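Long-range contacts in Thiol:disulfide interchange protein dsbC (Haemophilus influenzae, PDB 1T3B), which probably acts in the periplasm as a disulfide oxidoreductase and isomerase, passing its own disulfide to other proteins and helping wrongly paired cysteines to rearrange: residues Ile96-Cys101 with Arg180-Ile185; Leu114-Arg119 with Ala200-Ala205; Ala122-Gly127 with Lys169-Gly174; Ala133-Ala138 with Gly155-Glu160. All coordinates share one frame; numbering follows the deposited sequence.

Contact 1: Ile96-Cys101 with Arg180-Ile185; sequences ITCHYC and RGTPSI
Cys101 carries its SG on the same side as its own backbone N (chi1 -54°), and Thr182 tucks OG1 between its backbone N and carbonyl carbon (chi1 53°); these two rotations bring Cys101 SG and Thr182 OG1 within 3.3 Å of each other. This is the active site of a thioredoxin fold: a redox-active CxxC pair at the start of a helix, facing the loop that holds the cis-proline. Cys98, the N-cap of helix 99-105, is joined to Cys101 by an SG-SG disulfide of 2.1 Å, so the model is of the oxidised enzyme. The disulfide lies against the peptide between Thr182 and Pro183, which is cis. Pro183 presents one corner of its ring, CD, which is 3.7 Å from Cys101 SG and 3.6 Å from Tyr100 CB. The tyrosine ring itself leads away from the contact and meets the ring of Tyr196. Strand 88-94 also touches the site, Met94 meeting Cys101 and Val92 meeting Pro183. No hydrogen bond spans the two segments; the disulfide is held by close van der Waals approach to polar and apolar atoms alike. On the loop side, Ser184 OG donates to Gly181 O at 2.6 Å, tying together the backbone on either side of the cis peptide. At the cysteine nearer the N-terminus, SG of Cys98 rests 3.2 Å from Thr182 O.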
loop_
_atom_site.group_PDB
_atom_site.type_symbol
_atom_site.label_atom_id
_atom_site.label_comp_id
_atom_site.label_asym_id
_atom_site.label_seq_id
_atom_site.Cartn_x
_atom_site.Cartn_y
_atom_site.Cartn_z
ATOM N N ILE A 96 -10.593 -13.432 27.270
ATOM C CA ILE A 96 -11.092 -14.299 28.328
ATOM C C ILE A 96 -12.211 -15.232 27.934
ATOM O O ILE A 96 -12.539 -16.170 28.663
ATOM C CB ILE A 96 -11.533 -13.468 29.547
ATOM C CG1 ILE A 96 -12.525 -12.393 29.115
ATOM C CG2 ILE A 96 -10.331 -12.827 30.187
ATOM C CD1 ILE A 96 -13.025 -11.560 30.234
ATOM N N THR A 97 -12.792 -14.987 26.775
ATOM C CA THR A 97 -13.883 -15.819 26.307
ATOM C C THR A 97 -13.410 -16.684 25.144
ATOM O O THR A 97 -14.196 -17.016 24.260
ATOM C CB THR A 97 -15.041 -14.941 25.819
ATOM O OG1 THR A 97 -14.567 -14.066 24.777
ATOM C CG2 THR A 97 -15.612 -14.120 26.972
ATOM N N CYS A 98 -12.133 -17.051 25.143
ATOM C CA CYS A 98 -11.578 -17.841 24.054
ATOM C C CYS A 98 -11.002 -19.181 24.524
ATOM O O CYS A 98 -10.030 -19.228 25.276
ATOM C CB CYS A 98 -10.538 -16.982 23.310
ATOM S SG CYS A 98 -9.001 -17.771 22.740
ATOM N N HIS A 99 -11.622 -20.269 24.070
ATOM C CA HIS A 99 -11.220 -21.630 24.434
ATOM C C HIS A 99 -9.733 -21.944 24.377
ATOM O O HIS A 99 -9.191 -22.574 25.290
ATOM C CB HIS A 99 -11.964 -22.650 23.569
ATOM C CG HIS A 99 -11.545 -24.072 23.807
ATOM N ND1 HIS A 99 -10.941 -24.841 22.834
ATOM C CD2 HIS A 99 -11.643 -24.865 24.903
ATOM C CE1 HIS A 99 -10.686 -26.044 23.318
ATOM N NE2 HIS A 99 -11.102 -26.085 24.571
ATOM N N TYR A 100 -9.075 -21.519 23.306
ATOM C CA TYR A 100 -7.654 -21.784 23.138
ATOM C C TYR A 100 -6.780 -20.873 23.979
ATOM O O TYR A 100 -5.674 -21.247 24.361
ATOM C CB TYR A 100 -7.274 -21.698 21.651
ATOM C CG TYR A 100 -7.613 -22.959 20.874
ATOM C CD1 TYR A 100 -6.893 -24.134 21.075
ATOM C CD2 TYR A 100 -8.674 -22.989 19.967
ATOM C CE1 TYR A 100 -7.219 -25.306 20.395
ATOM C CE2 TYR A 100 -9.009 -24.158 19.287
ATOM C CZ TYR A 100 -8.277 -25.309 19.508
ATOM O OH TYR A 100 -8.606 -26.463 18.849
ATOM N N CYS A 101 -7.259 -19.670 24.258
ATOM C CA CYS A 101 -6.498 -18.772 25.107
ATOM C C CYS A 101 -6.574 -19.477 26.451
ATOM O O CYS A 101 -5.599 -19.559 27.195
ATOM C CB CYS A 101 -7.175 -17.409 25.211
ATOM S SG CYS A 101 -7.516 -16.640 23.606
ATOM N N ARG A 180 -5.572 -11.181 14.327
ATOM C CA ARG A 180 -6.902 -11.378 13.774
ATOM C C ARG A 180 -7.700 -12.428 14.540
ATOM O O ARG A 180 -8.755 -12.882 14.109
ATOM C CB ARG A 180 -6.769 -11.758 12.298
ATOM C CG ARG A 180 -5.985 -10.735 11.507
ATOM C CD ARG A 180 -5.776 -11.162 10.079
ATOM N NE ARG A 180 -7.034 -11.487 9.408
ATOM C CZ ARG A 180 -7.182 -11.588 8.090
ATOM N NH1 ARG A 180 -6.151 -11.387 7.277
ATOM N NH2 ARG A 180 -8.368 -11.887 7.584
ATOM N N GLY A 181 -7.187 -12.800 15.698
ATOM C CA GLY A 181 -7.857 -13.789 16.521
ATOM C C GLY A 181 -6.976 -14.069 17.716
ATOM O O GLY A 181 -5.877 -13.521 17.812
ATOM N N THR A 182 -7.438 -14.920 18.622
ATOM C CA THR A 182 -6.653 -15.231 19.806
ATOM C C THR A 182 -6.669 -16.710 20.143
ATOM O O THR A 182 -7.622 -17.416 19.848
ATOM C CB THR A 182 -7.153 -14.410 21.023
ATOM O OG1 THR A 182 -8.566 -14.594 21.181
ATOM C CG2 THR A 182 -6.873 -12.925 20.818
ATOM N N PRO A 183 -5.600 -17.198 20.774
ATOM C CA PRO A 183 -4.423 -16.426 21.169
ATOM C C PRO A 183 -3.511 -16.111 19.996
ATOM O O PRO A 183 -3.613 -16.718 18.932
ATOM C CB PRO A 183 -3.749 -17.341 22.180
ATOM C CG PRO A 183 -4.039 -18.677 21.626
ATOM C CD PRO A 183 -5.491 -18.584 21.253
ATOM N N SER A 184 -2.614 -15.155 20.199
ATOM C CA SER A 184 -1.656 -14.782 19.173
ATOM C C SER A 184 -0.367 -14.453 19.905
ATOM O O SER A 184 -0.323 -13.503 20.671
ATOM C CB SER A 184 -2.150 -13.568 18.376
ATOM O OG SER A 184 -3.322 -13.873 17.638
ATOM N N ILE A 185 0.664 -15.261 19.663
ATOM C CA ILE A 185 1.977 -15.124 20.284
ATOM C C ILE A 185 2.930 -14.238 19.489
ATOM O O ILE A 185 3.238 -14.527 18.339
ATOM C CB ILE A 185 2.670 -16.489 20.412
ATOM C CG1 ILE A 185 1.847 -17.456 21.266
ATOM C CG2 ILE A 185 4.042 -16.295 20.977
ATOM C CD1 ILE A 185 0.855 -18.294 20.503
#

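Contact 2: Leu114-Arg119 with Ala200-Ala205; sequences LGITVR and ADLLRA
Leu114 and Ile116 meet Leu202 and Leu203 through branched apolar side chains, and no hydrogen bond or salt bridge crosses between the segments. Contacts between apolar side chains come first. Leu114 and Leu203 approach at a slant, their CD2 methyls only 3.4 Å apart, which is tight for two carbons. Ile116 keeps CG1 on the side of its backbone N (chi1 -51°) and extends CD1 into the angle between the two leucines, 3.9 Å from Leu202 CG and 4.1 Å from Leu203 CD1. A second group sets methyls against backbone atoms: Leu114 CD1 lies 3.4 Å from Ala200 N, in the first turn of helix 199-208, and Leu203 CD1 lies 3.8 Å from Leu114 O. Just before the strand, Gly115, at positive phi, ends helix 108-113 in a Schellman motif, Ile116 N returning to Tyr111 O. The chain then turns straight into strand 116-122, while the same helix adds Tyr111 to the surroundings of Leu202. Ile116 also touches His88 and Val90 of the neighbouring parallel strand 88-94. A C-terminal helix laid on the central sheet in this way, with leucines facing a strand, belongs to the thioredoxin fold.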
loop_
_atom_site.group_PDB
_atom_site.type_symbol
_atom_site.label_atom_id
_atom_site.label_comp_id
_atom_site.label_asym_id
_atom_site.label_seq_id
_atom_site.Cartn_x
_atom_site.Cartn_y
_atom_site.Cartn_z
ATOM N N LEU A 114 9.509 -24.940 29.992
ATOM C CA LEU A 114 10.277 -25.117 28.756
ATOM C C LEU A 114 11.146 -23.878 28.621
ATOM O O LEU A 114 11.782 -23.667 27.598
ATOM C CB LEU A 114 9.367 -25.240 27.529
ATOM C CG LEU A 114 8.889 -26.626 27.062
ATOM C CD1 LEU A 114 7.844 -26.468 25.956
ATOM C CD2 LEU A 114 10.070 -27.446 26.555
ATOM N N GLY A 115 11.156 -23.060 29.671
ATOM C CA GLY A 115 11.950 -21.847 29.681
ATOM C C GLY A 115 11.320 -20.705 28.912
ATOM O O GLY A 115 12.028 -19.856 28.365
ATOM N N ILE A 116 9.991 -20.674 28.862
ATOM C CA ILE A 116 9.299 -19.609 28.143
ATOM C C ILE A 116 8.419 -18.781 29.069
ATOM O O ILE A 116 7.479 -19.284 29.662
ATOM C CB ILE A 116 8.409 -20.172 27.004
ATOM C CG1 ILE A 116 9.215 -21.117 26.112
ATOM C CG2 ILE A 116 7.867 -19.028 26.156
ATOM C CD1 ILE A 116 8.438 -21.680 24.940
ATOM N N THR A 117 8.747 -17.504 29.180
ATOM C CA THR A 117 8.004 -16.557 30.002
ATOM C C THR A 117 6.812 -16.031 29.207
ATOM O O THR A 117 6.993 -15.399 28.161
ATOM C CB THR A 117 8.886 -15.355 30.378
ATOM O OG1 THR A 117 9.806 -15.743 31.402
ATOM C CG2 THR A 117 8.041 -14.193 30.854
ATOM N N VAL A 118 5.600 -16.277 29.695
ATOM C CA VAL A 118 4.404 -15.814 28.999
ATOM C C VAL A 118 3.949 -14.459 29.540
ATOM O O VAL A 118 3.748 -14.295 30.731
ATOM C CB VAL A 118 3.265 -16.846 29.128
ATOM C CG1 VAL A 118 2.032 -16.356 28.401
ATOM C CG2 VAL A 118 3.711 -18.182 28.554
ATOM N N ARG A 119 3.798 -13.483 28.654
ATOM C CA ARG A 119 3.381 -12.141 29.046
ATOM C C ARG A 119 2.087 -11.777 28.324
ATOM O O ARG A 119 2.065 -11.672 27.106
ATOM C CB ARG A 119 4.476 -11.134 28.691
ATOM C CG ARG A 119 5.890 -11.673 28.876
ATOM C CD ARG A 119 6.934 -10.567 28.831
ATOM N NE ARG A 119 6.817 -9.760 27.623
ATOM C CZ ARG A 119 7.613 -8.745 27.314
ATOM N NH1 ARG A 119 8.602 -8.401 28.129
ATOM N NH2 ARG A 119 7.420 -8.075 26.187
ATOM N N ALA A 200 5.610 -27.499 23.623
ATOM C CA ALA A 200 6.652 -27.996 22.727
ATOM C C ALA A 200 6.730 -27.195 21.430
ATOM O O ALA A 200 7.723 -26.508 21.170
ATOM C CB ALA A 200 6.406 -29.461 22.413
ATOM N N ASP A 201 5.673 -27.284 20.624
ATOM C CA ASP A 201 5.613 -26.582 19.346
ATOM C C ASP A 201 6.022 -25.119 19.486
ATOM O O ASP A 201 6.794 -24.609 18.673
ATOM C CB ASP A 201 4.204 -26.681 18.756
ATOM C CG ASP A 201 3.774 -28.111 18.525
ATOM O OD1 ASP A 201 3.784 -28.907 19.486
ATOM O OD2 ASP A 201 3.426 -28.446 17.378
ATOM N N LEU A 202 5.520 -24.440 20.515
ATOM C CA LEU A 202 5.872 -23.042 20.704
ATOM C C LEU A 202 7.384 -22.890 20.862
ATOM O O LEU A 202 7.959 -21.886 20.448
ATOM C CB LEU A 202 5.161 -22.464 21.931
ATOM C CG LEU A 202 5.608 -21.046 22.314
ATOM C CD1 LEU A 202 5.394 -20.091 21.156
ATOM C CD2 LEU A 202 4.836 -20.570 23.523
ATOM N N LEU A 203 8.026 -23.894 21.452
ATOM C CA LEU A 203 9.472 -23.854 21.663
ATOM C C LEU A 203 10.225 -23.880 20.327
ATOM O O LEU A 203 10.976 -22.952 20.012
ATOM C CB LEU A 203 9.908 -25.030 22.543
ATOM C CG LEU A 203 11.384 -25.084 22.945
ATOM C CD1 LEU A 203 11.745 -23.856 23.779
ATOM C CD2 LEU A 203 11.648 -26.373 23.721
ATOM N N ARG A 204 10.023 -24.942 19.548
ATOM C CA ARG A 204 10.675 -25.059 18.248
ATOM C C ARG A 204 10.493 -23.770 17.458
ATOM O O ARG A 204 11.463 -23.089 17.134
ATOM C CB ARG A 204 10.080 -26.213 17.457
ATOM C CG ARG A 204 10.361 -27.576 18.043
ATOM C CD ARG A 204 9.490 -28.598 17.357
ATOM N NE ARG A 204 8.631 -29.311 18.298
ATOM C CZ ARG A 204 7.417 -29.763 17.990
ATOM N NH1 ARG A 204 6.925 -29.561 16.773
ATOM N NH2 ARG A 204 6.698 -30.430 18.887
ATOM N N ALA A 205 9.243 -23.442 17.155
ATOM C CA ALA A 205 8.922 -22.233 16.408
ATOM C C ALA A 205 9.821 -21.061 16.800
ATOM O O ALA A 205 10.199 -20.236 15.962
ATOM C CB ALA A 205 7.462 -21.868 16.634
#

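Contact 3: Ala122-Gly127 with Lys169-Gly174; sequences AFPRAG and KHYELG
Tyr171 and Phe123 form an offset stack, their ring centroids 4.7 Å apart and their planes only 13° from parallel. Each ring lies over one face of the other, shifted toward the rim. Tyr171, on helix 166-177, reaches across because its CG is anti to the backbone N (chi1 -174°), which sends the ring along the loop 122-127. There Tyr171 CE1 comes to 2.9 Å from Pro124 O, a tight C-H to carbonyl approach, while Pro124 CD packs 4.1 Å from Tyr171 CD1. The phenol oxygen ends near Arg125 O, too far for a hydrogen bond. Phe123 CE1 also lies 4.1 Å from CA of Gly174, whose lack of a side chain allows the helix this close to the ring. Ala122, at the end of strand 116-122, takes the next largest share. The N-H of Ala122 points almost straight at His170 ND1, with N and ND1 3.2 Å apart and an angle of 176° at the hydrogen, although the donor stands somewhat out of the imidazole plane. Ala122 O touches His170 CB at 3.2 Å. The ring of Trp140, on helix 131-141, also meets the imidazole, their planes steeply inclined. Since ND1 accepts here, the proton of a neutral His170 would be expected on NE2, consistent with the weak hydrogen bond between that atom and Glu77 OE1.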
loop_
_atom_site.group_PDB
_atom_site.type_symbol
_atom_site.label_atom_id
_atom_site.label_comp_id
_atom_site.label_asym_id
_atom_site.label_seq_id
_atom_site.Cartn_x
_atom_site.Cartn_y
_atom_site.Cartn_z
ATOM N N ALA A 122 -3.999 -7.613 26.536
ATOM C CA ALA A 122 -5.398 -7.901 26.300
ATOM C C ALA A 122 -5.795 -7.682 24.855
ATOM O O ALA A 122 -5.258 -6.821 24.158
ATOM C CB ALA A 122 -6.276 -7.046 27.205
ATOM N N PHE A 123 -6.753 -8.474 24.408
ATOM C CA PHE A 123 -7.244 -8.323 23.068
ATOM C C PHE A 123 -8.720 -8.651 23.019
ATOM O O PHE A 123 -9.101 -9.735 22.586
ATOM C CB PHE A 123 -6.488 -9.224 22.095
ATOM C CG PHE A 123 -6.738 -8.879 20.656
ATOM C CD1 PHE A 123 -6.053 -7.830 20.047
ATOM C CD2 PHE A 123 -7.715 -9.551 19.928
ATOM C CE1 PHE A 123 -6.337 -7.456 18.745
ATOM C CE2 PHE A 123 -8.008 -9.181 18.621
ATOM C CZ PHE A 123 -7.318 -8.131 18.033
ATOM N N PRO A 124 -9.574 -7.736 23.507
ATOM C CA PRO A 124 -11.018 -8.002 23.471
ATOM C C PRO A 124 -11.558 -7.918 22.037
ATOM O O PRO A 124 -11.761 -6.835 21.477
ATOM C CB PRO A 124 -11.599 -6.940 24.412
ATOM C CG PRO A 124 -10.576 -5.867 24.422
ATOM C CD PRO A 124 -9.272 -6.613 24.407
ATOM N N ARG A 125 -11.781 -9.094 21.459
ATOM C CA ARG A 125 -12.254 -9.243 20.086
ATOM C C ARG A 125 -13.573 -8.547 19.753
ATOM O O ARG A 125 -13.635 -7.771 18.801
ATOM C CB ARG A 125 -12.340 -10.734 19.743
ATOM C CG ARG A 125 -10.989 -11.428 19.748
ATOM C CD ARG A 125 -11.126 -12.935 19.623
ATOM N NE ARG A 125 -11.968 -13.508 20.666
ATOM C CZ ARG A 125 -12.180 -14.810 20.820
ATOM N NH1 ARG A 125 -11.605 -15.671 19.997
ATOM N NH2 ARG A 125 -12.974 -15.249 21.787
ATOM N N ALA A 126 -14.622 -8.832 20.524
ATOM C CA ALA A 126 -15.936 -8.227 20.305
ATOM C C ALA A 126 -15.927 -6.747 20.714
ATOM O O ALA A 126 -16.832 -6.267 21.409
ATOM C CB ALA A 126 -17.007 -8.998 21.095
ATOM N N GLY A 127 -14.893 -6.032 20.278
ATOM C CA GLY A 127 -14.774 -4.621 20.600
ATOM C C GLY A 127 -14.770 -4.294 22.086
ATOM O O GLY A 127 -14.948 -5.173 22.929
ATOM N N LYS A 169 -5.726 0.245 24.520
ATOM C CA LYS A 169 -4.384 0.496 24.015
ATOM C C LYS A 169 -3.740 -0.816 23.571
ATOM O O LYS A 169 -3.032 -0.860 22.574
ATOM C CB LYS A 169 -3.528 1.189 25.079
ATOM C CG LYS A 169 -2.093 1.470 24.639
ATOM C CD LYS A 169 -1.391 2.410 25.603
ATOM C CE LYS A 169 -1.252 1.813 26.998
ATOM N NZ LYS A 169 -0.708 2.813 27.970
ATOM N N HIS A 170 -4.000 -1.890 24.308
ATOM C CA HIS A 170 -3.452 -3.198 23.959
ATOM C C HIS A 170 -4.098 -3.708 22.682
ATOM O O HIS A 170 -3.458 -4.341 21.851
ATOM C CB HIS A 170 -3.705 -4.207 25.083
ATOM C CG HIS A 170 -2.896 -3.953 26.315
ATOM N ND1 HIS A 170 -3.050 -4.687 27.472
ATOM C CD2 HIS A 170 -1.907 -3.063 26.564
ATOM C CE1 HIS A 170 -2.191 -4.260 28.378
ATOM N NE2 HIS A 170 -1.484 -3.275 27.853
ATOM N N TYR A 171 -5.382 -3.430 22.541
ATOM C CA TYR A 171 -6.129 -3.848 21.372
ATOM C C TYR A 171 -5.557 -3.217 20.105
ATOM O O TYR A 171 -5.152 -3.897 19.173
ATOM C CB TYR A 171 -7.571 -3.421 21.537
ATOM C CG TYR A 171 -8.456 -3.919 20.446
ATOM C CD1 TYR A 171 -9.099 -5.142 20.558
ATOM C CD2 TYR A 171 -8.659 -3.165 19.294
ATOM C CE1 TYR A 171 -9.931 -5.604 19.549
ATOM C CE2 TYR A 171 -9.485 -3.614 18.279
ATOM C CZ TYR A 171 -10.120 -4.833 18.409
ATOM O OH TYR A 171 -10.943 -5.286 17.406
ATOM N N GLU A 172 -5.539 -1.896 20.087
ATOM C CA GLU A 172 -5.025 -1.152 18.959
ATOM C C GLU A 172 -3.611 -1.566 18.571
ATOM O O GLU A 172 -3.288 -1.602 17.392
ATOM C CB GLU A 172 -5.104 0.337 19.278
ATOM C CG GLU A 172 -6.509 0.758 19.690
ATOM C CD GLU A 172 -6.578 2.189 20.155
ATOM O OE1 GLU A 172 -5.655 2.621 20.877
ATOM O OE2 GLU A 172 -7.562 2.881 19.816
ATOM N N LEU A 173 -2.767 -1.883 19.547
ATOM C CA LEU A 173 -1.397 -2.315 19.249
ATOM C C LEU A 173 -1.415 -3.681 18.598
ATOM O O LEU A 173 -0.522 -4.019 17.823
ATOM C CB LEU A 173 -0.539 -2.394 20.520
ATOM C CG LEU A 173 0.786 -3.173 20.413
ATOM C CD1 LEU A 173 1.788 -2.380 19.593
ATOM C CD2 LEU A 173 1.358 -3.453 21.795
ATOM N N GLY A 174 -2.434 -4.468 18.924
ATOM C CA GLY A 174 -2.556 -5.804 18.366
ATOM C C GLY A 174 -2.887 -5.740 16.894
ATOM O O GLY A 174 -2.330 -6.480 16.074
#

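Contact 4: Ala133-Ala138 with Gly155-Glu160; sequences AKQMEA and GNLPKE
Loop against helix is what Gln135 and Ala138 make with Leu157, Pro158 and Glu160: a partly buried van der Waals contact, without a hydrogen bond across it, against one flank of helix 131-141. The facing residues belong to the loop that runs from helix 145-153 to helix 166-177. Gln135 has the largest share. Its chain leaves on the side of the backbone N and runs on extended (chi2 177°), crossing Leu157 at about a right angle. The amide ends on the methyl Leu157 CD1, which lies as close to Gln135 OE1 as to Gln135 NE2, at 3.2 Å from each, so that neither the oxygen nor the nitrogen is singled out. Leu157 CB sits 3.4 Å from Gln135 NE2. One residue on, the ring of Pro158 leans on the helix with its CG, 4.0 Å from Ala138 CB and 3.8 Å from Gln135 O, spanning positions almost one turn apart. Glu160 starts out away from the helix but folds back at chi2 (73°), bringing Glu160 OE1 to 3.6 Å from Ala138 CB; its other oxygen has a long, weak ion pair with Lys162. Met136 points away from the loop and touches Asp95, and Glu137 uses OE2 to accept a hydrogen bond from Ile166 N at the start of helix 166-177. Helices joined by such loops between strands 116-122 and 184-186 are consistent with the helical insertion that DsbC and DsbA add to the thioredoxin fold.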
loop_
_atom_site.group_PDB
_atom_site.type_symbol
_atom_site.label_atom_id
_atom_site.label_comp_id
_atom_site.label_asym_id
_atom_site.label_seq_id
_atom_site.Cartn_x
_atom_site.Cartn_y
_atom_site.Cartn_z
ATOM N N ALA A 133 -15.446 -6.771 27.687
ATOM C CA ALA A 133 -14.336 -5.855 27.501
ATOM C C ALA A 133 -14.119 -5.070 28.787
ATOM O O ALA A 133 -13.013 -4.605 29.079
ATOM C CB ALA A 133 -14.638 -4.910 26.364
ATOM N N LYS A 134 -15.187 -4.934 29.560
ATOM C CA LYS A 134 -15.138 -4.188 30.811
ATOM C C LYS A 134 -14.511 -5.027 31.920
ATOM O O LYS A 134 -13.865 -4.501 32.831
ATOM C CB LYS A 134 -16.556 -3.777 31.217
ATOM C CG LYS A 134 -17.409 -3.221 30.075
ATOM C CD LYS A 134 -17.411 -1.710 30.010
ATOM N N GLN A 135 -14.719 -6.337 31.849
ATOM C CA GLN A 135 -14.166 -7.238 32.851
ATOM C C GLN A 135 -12.657 -7.332 32.699
ATOM O O GLN A 135 -11.924 -7.418 33.682
ATOM C CB GLN A 135 -14.781 -8.623 32.704
ATOM C CG GLN A 135 -16.284 -8.600 32.719
ATOM C CD GLN A 135 -16.867 -9.961 32.503
ATOM O OE1 GLN A 135 -16.553 -10.627 31.526
ATOM N NE2 GLN A 135 -17.721 -10.389 33.417
ATOM N N MET A 136 -12.191 -7.306 31.459
ATOM C CA MET A 136 -10.768 -7.391 31.208
ATOM C C MET A 136 -10.048 -6.135 31.629
ATOM O O MET A 136 -8.884 -6.180 31.998
ATOM C CB MET A 136 -10.505 -7.688 29.738
ATOM C CG MET A 136 -10.731 -9.154 29.400
ATOM S SD MET A 136 -10.382 -9.580 27.717
ATOM C CE MET A 136 -11.997 -9.525 27.085
ATOM N N GLU A 137 -10.733 -5.004 31.570
ATOM C CA GLU A 137 -10.109 -3.761 31.994
ATOM C C GLU A 137 -9.893 -3.920 33.491
ATOM O O GLU A 137 -8.820 -3.643 34.021
ATOM C CB GLU A 137 -11.032 -2.581 31.719
ATOM C CG GLU A 137 -10.412 -1.505 30.868
ATOM C CD GLU A 137 -9.276 -0.795 31.557
ATOM O OE1 GLU A 137 -9.459 -0.418 32.727
ATOM O OE2 GLU A 137 -8.211 -0.594 30.934
ATOM N N ALA A 138 -10.930 -4.400 34.161
ATOM C CA ALA A 138 -10.869 -4.614 35.588
ATOM C C ALA A 138 -9.698 -5.525 35.894
ATOM O O ALA A 138 -8.864 -5.208 36.738
ATOM C CB ALA A 138 -12.156 -5.242 36.073
ATOM N N GLY A 155 -13.390 -19.092 35.784
ATOM C CA GLY A 155 -14.810 -18.811 35.715
ATOM C C GLY A 155 -15.297 -17.691 36.620
ATOM O O GLY A 155 -16.440 -17.248 36.493
ATOM N N ASN A 156 -14.444 -17.220 37.527
ATOM C CA ASN A 156 -14.826 -16.149 38.442
ATOM C C ASN A 156 -14.559 -14.770 37.860
ATOM O O ASN A 156 -13.500 -14.202 38.087
ATOM C CB ASN A 156 -14.054 -16.266 39.754
ATOM C CG ASN A 156 -14.188 -17.629 40.399
ATOM O OD1 ASN A 156 -15.260 -18.226 40.389
ATOM N ND2 ASN A 156 -13.100 -18.118 40.990
ATOM N N LEU A 157 -15.503 -14.220 37.112
ATOM C CA LEU A 157 -15.288 -12.898 36.546
ATOM C C LEU A 157 -15.541 -11.839 37.601
ATOM O O LEU A 157 -16.267 -12.079 38.554
ATOM C CB LEU A 157 -16.207 -12.676 35.353
ATOM C CG LEU A 157 -15.776 -13.518 34.155
ATOM C CD1 LEU A 157 -16.810 -13.410 33.054
ATOM C CD2 LEU A 157 -14.427 -13.032 33.653
ATOM N N PRO A 158 -14.919 -10.660 37.467
ATOM C CA PRO A 158 -15.133 -9.599 38.452
ATOM C C PRO A 158 -16.557 -9.079 38.384
ATOM O O PRO A 158 -17.095 -8.882 37.294
ATOM C CB PRO A 158 -14.101 -8.542 38.054
ATOM C CG PRO A 158 -13.893 -8.789 36.606
ATOM C CD PRO A 158 -13.847 -10.286 36.533
ATOM N N LYS A 159 -17.167 -8.873 39.548
ATOM C CA LYS A 159 -18.531 -8.378 39.621
ATOM C C LYS A 159 -18.574 -6.930 39.158
ATOM O O LYS A 159 -19.336 -6.579 38.259
ATOM C CB LYS A 159 -19.053 -8.485 41.047
ATOM N N GLU A 160 -17.760 -6.082 39.776
ATOM C CA GLU A 160 -17.733 -4.682 39.381
ATOM C C GLU A 160 -17.108 -4.629 37.994
ATOM O O GLU A 160 -16.974 -5.667 37.350
ATOM C CB GLU A 160 -16.941 -3.859 40.405
ATOM C CG GLU A 160 -15.606 -4.444 40.818
ATOM C CD GLU A 160 -14.545 -4.336 39.735
ATOM O OE1 GLU A 160 -14.699 -4.981 38.675
ATOM O OE2 GLU A 160 -13.549 -3.603 39.944
#

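Contact 1 holds the redox-active disulfide, and the others are arranged round it. Contact 3 is nearest, its centre 11 Å away. There Arg125 reaches back so that Arg125 NH2 lies 3.4 Å from Cys98 CB, and Phe123 CD2 packs 3.6 Å from Thr182 CG2. Contact 4 meets the same region through Ile96, whose CD1 is 3.4 Å from Met136 CG, and joins contact 3 where Pro124 packs on Ala133 and Met136. Contact 2 touches contact 1 through Ile185 CG2 and Leu202 CD1, 4.0 Å apart. Contacts 2 and 4 lie furthest apart, with centres 28 Å from each other and nearest atoms about 13 Å apart.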